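Local coordinates for protein ribonucleoside-diphosphate reductase small chain 2 (Saccharomyces cerevisiae, PDB 1JK0) that pairs with its partner small subunit in ribonucleotide reductase, helping that partner fold and assemble with the large subunits to make deoxyribonucleotides for DNA synthesis, at residues Lys114-Tyr117 with Gly118-Met122. Numbering follows the deposited sequence.
Sequences KSFY and GFQIM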
ATOM      1  N   LYS B 114       9.601   5.062   0.394  1.00 20.83           N
ATOM      2  CA  LYS B 114       8.546   4.112   0.078  1.00 19.63           C
ATOM      3  C   LYS B 114       7.168   4.724   0.266  1.00 20.63           C
ATOM      4  O   LYS B 114       6.208   4.306  -0.368  1.00 23.10           O
ATOM      5  CB  LYS B 114       8.681   2.860   0.934  1.00 18.02           C
ATOM      6  CG  LYS B 114       9.923   2.070   0.662  1.00 18.14           C
ATOM      7  CD  LYS B 114      10.092   0.977   1.705  1.00 18.86           C
ATOM      8  CE  LYS B 114      11.503   0.412   1.670  1.00 18.57           C
ATOM      9  NZ  LYS B 114      11.802  -0.289   0.390  1.00 18.97           N
ATOM     10  N   SER B 115       7.052   5.708   1.146  1.00 20.44           N
ATOM     11  CA  SER B 115       5.760   6.348   1.331  1.00 21.54           C
ATOM     12  C   SER B 115       5.433   7.150   0.074  1.00 22.80           C
ATOM     13  O   SER B 115       4.297   7.123  -0.422  1.00 23.65           O
ATOM     14  CB  SER B 115       5.790   7.271   2.545  1.00 19.17           C
ATOM     15  OG  SER B 115       6.085   6.517   3.705  1.00 21.33           O
ATOM     16  N   PHE B 116       6.431   7.851  -0.456  1.00 23.77           N
ATOM     17  CA  PHE B 116       6.204   8.653  -1.648  1.00 24.87           C
ATOM     18  C   PHE B 116       5.777   7.747  -2.805  1.00 25.10           C
ATOM     19  O   PHE B 116       4.832   8.059  -3.530  1.00 24.16           O
ATOM     20  CB  PHE B 116       7.465   9.449  -2.031  1.00 24.02           C
ATOM     21  CG  PHE B 116       7.285  10.312  -3.256  1.00 23.21           C
ATOM     22  CD1 PHE B 116       7.168   9.743  -4.519  1.00 23.78           C
ATOM     23  CD2 PHE B 116       7.145  11.686  -3.133  1.00 24.53           C
ATOM     24  CE1 PHE B 116       6.909  10.532  -5.638  1.00 25.23           C
ATOM     25  CE2 PHE B 116       6.882  12.481  -4.240  1.00 23.23           C
ATOM     26  CZ  PHE B 116       6.761  11.902  -5.496  1.00 23.05           C
ATOM     27  N   TYR B 117       6.476   6.623  -2.956  1.00 24.51           N
ATOM     28  CA  TYR B 117       6.186   5.669  -4.021  1.00 22.80           C
ATOM     29  C   TYR B 117       4.820   5.017  -3.897  1.00 21.91           C
ATOM     30  O   TYR B 117       4.103   4.876  -4.893  1.00 21.52           O
ATOM     31  CB  TYR B 117       7.280   4.591  -4.082  1.00 23.76           C
ATOM     32  CG  TYR B 117       8.496   5.050  -4.857  1.00 23.33           C
ATOM     33  CD1 TYR B 117       8.342   5.804  -6.028  1.00 21.75           C
ATOM     34  CD2 TYR B 117       9.786   4.734  -4.438  1.00 19.51           C
ATOM     35  CE1 TYR B 117       9.428   6.230  -6.755  1.00 23.42           C
ATOM     36  CE2 TYR B 117      10.893   5.159  -5.174  1.00 22.51           C
ATOM     37  CZ  TYR B 117      10.708   5.906  -6.333  1.00 24.16           C
ATOM     38  OH  TYR B 117      11.782   6.317  -7.106  1.00 24.47           O
ATOM     39  N   GLY B 118       4.464   4.616  -2.681  1.00 20.14           N
ATOM     40  CA  GLY B 118       3.171   4.002  -2.465  1.00 19.93           C
ATOM     41  C   GLY B 118       2.061   4.967  -2.853  1.00 21.56           C
ATOM     42  O   GLY B 118       0.973   4.554  -3.287  1.00 22.21           O
ATOM     43  N   PHE B 119       2.341   6.260  -2.707  1.00 20.23           N
ATOM     44  CA  PHE B 119       1.363   7.284  -3.022  1.00 20.34           C
ATOM     45  C   PHE B 119       1.265   7.455  -4.516  1.00 23.06           C
ATOM     46  O   PHE B 119       0.173   7.600  -5.077  1.00 26.54           O
ATOM     47  CB  PHE B 119       1.765   8.615  -2.414  1.00 17.84           C
ATOM     48  CG  PHE B 119       0.626   9.552  -2.228  1.00 11.98           C
ATOM     49  CD1 PHE B 119      -0.240   9.387  -1.164  1.00 12.19           C
ATOM     50  CD2 PHE B 119       0.396  10.575  -3.124  1.00 12.79           C
ATOM     51  CE1 PHE B 119      -1.327  10.238  -0.987  1.00 14.29           C
ATOM     52  CE2 PHE B 119      -0.693  11.437  -2.953  1.00 13.84           C
ATOM     53  CZ  PHE B 119      -1.556  11.261  -1.882  1.00 11.50           C
ATOM     54  N   GLN B 120       2.420   7.455  -5.163  1.00 23.52           N
ATOM     55  CA  GLN B 120       2.464   7.607  -6.600  1.00 24.01           C
ATOM     56  C   GLN B 120       1.685   6.499  -7.301  1.00 23.91           C
ATOM     57  O   GLN B 120       0.802   6.800  -8.091  1.00 22.36           O
ATOM     58  CB  GLN B 120       3.909   7.643  -7.082  1.00 24.86           C
ATOM     59  CG  GLN B 120       4.047   7.749  -8.561  1.00 25.22           C
ATOM     60  CD  GLN B 120       5.479   7.769  -8.981  1.00 27.68           C
ATOM     61  OE1 GLN B 120       5.792   7.568 -10.149  1.00 29.35           O
ATOM     62  NE2 GLN B 120       6.373   8.020  -8.033  1.00 29.45           N
ATOM     63  N   ILE B 121       1.967   5.227  -7.021  1.00 26.13           N
ATOM     64  CA  ILE B 121       1.187   4.199  -7.712  1.00 28.98           C
ATOM     65  C   ILE B 121      -0.277   4.335  -7.336  1.00 28.21           C
ATOM     66  O   ILE B 121      -1.147   4.041  -8.152  1.00 31.77           O
ATOM     67  CB  ILE B 121       1.606   2.704  -7.424  1.00 30.28           C
ATOM     68  CG1 ILE B 121       0.841   2.171  -6.222  1.00 31.55           C
ATOM     69  CG2 ILE B 121       3.117   2.570  -7.265  1.00 29.90           C
ATOM     70  CD1 ILE B 121       0.983   0.659  -6.018  1.00 36.33           C
ATOM     71  N   MET B 122      -0.561   4.773  -6.114  1.00 26.73           N
ATOM     72  CA  MET B 122      -1.954   4.931  -5.695  1.00 27.94           C
ATOM     73  C   MET B 122      -2.686   5.942  -6.588  1.00 28.91           C
ATOM     74  O   MET B 122      -3.812   5.699  -7.029  1.00 27.56           O
ATOM     75  CB  MET B 122      -2.026   5.368  -4.229  1.00 28.54           C
ATOM     76  CG  MET B 122      -3.438   5.657  -3.710  1.00 28.85           C
ATOM     77  SD  MET B 122      -4.086   7.264  -4.250  1.00 30.77           S
ATOM     78  CE  MET B 122      -3.243   8.376  -3.094  1.00 28.51           C
TER
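Gln120 reaches back one turn of helix and sets its amide nitrogen in the angle between the rims of Phe116 and Tyr117. Its NE2 makes van der Waals contacts with ring edges, not N-H to pi bonds: it lies 3.5 Å from Phe116 CE1, in the ring plane, and 3.6 Å from Tyr117 CD1, again near the plane. The amide is turned almost square to the Phe116 ring, their planes 86° apart, while against Tyr117 the two side chains run alongside each other, pointing the same way, with planes 44° apart. As helical neighbours Phe116 and Tyr117 already diverge, and their first torsions differ too: Phe116 carries CG opposite its backbone N (chi1 -179°), Tyr117 opposite its carbonyl carbon. Gln120, straight from CB outward, has the length to meet both.

Beneath these side chains runs ordinary alpha-helical i to i+4 bonding. Gly118 N donates to Lys114 O at 2.9 Å, Gln120 N to Phe116 O at 3.0 Å, and Ile121 N to Tyr117 O at 3.0 Å. Ile121 also rests its CG2 branch 3.5 Å from that same Tyr117 O. On a different side of the helix, Met122 CE sits over one face of the Phe119 ring, offset toward its rim.

The segment belongs to helix 111-138 of the ferritin-like helical fold. Phe226 of helix 207-232 stacks on Phe116 and meets Tyr117 edge-to-face; Tyr223 touches Phe116 and Gln120. Helix 43-54 packs on Ser115, Phe116 and Phe119, and helix 101-107 on Tyr117, Gln120 and Ile121, while Phe119 and Met122 also touch side chains of the partner subunit.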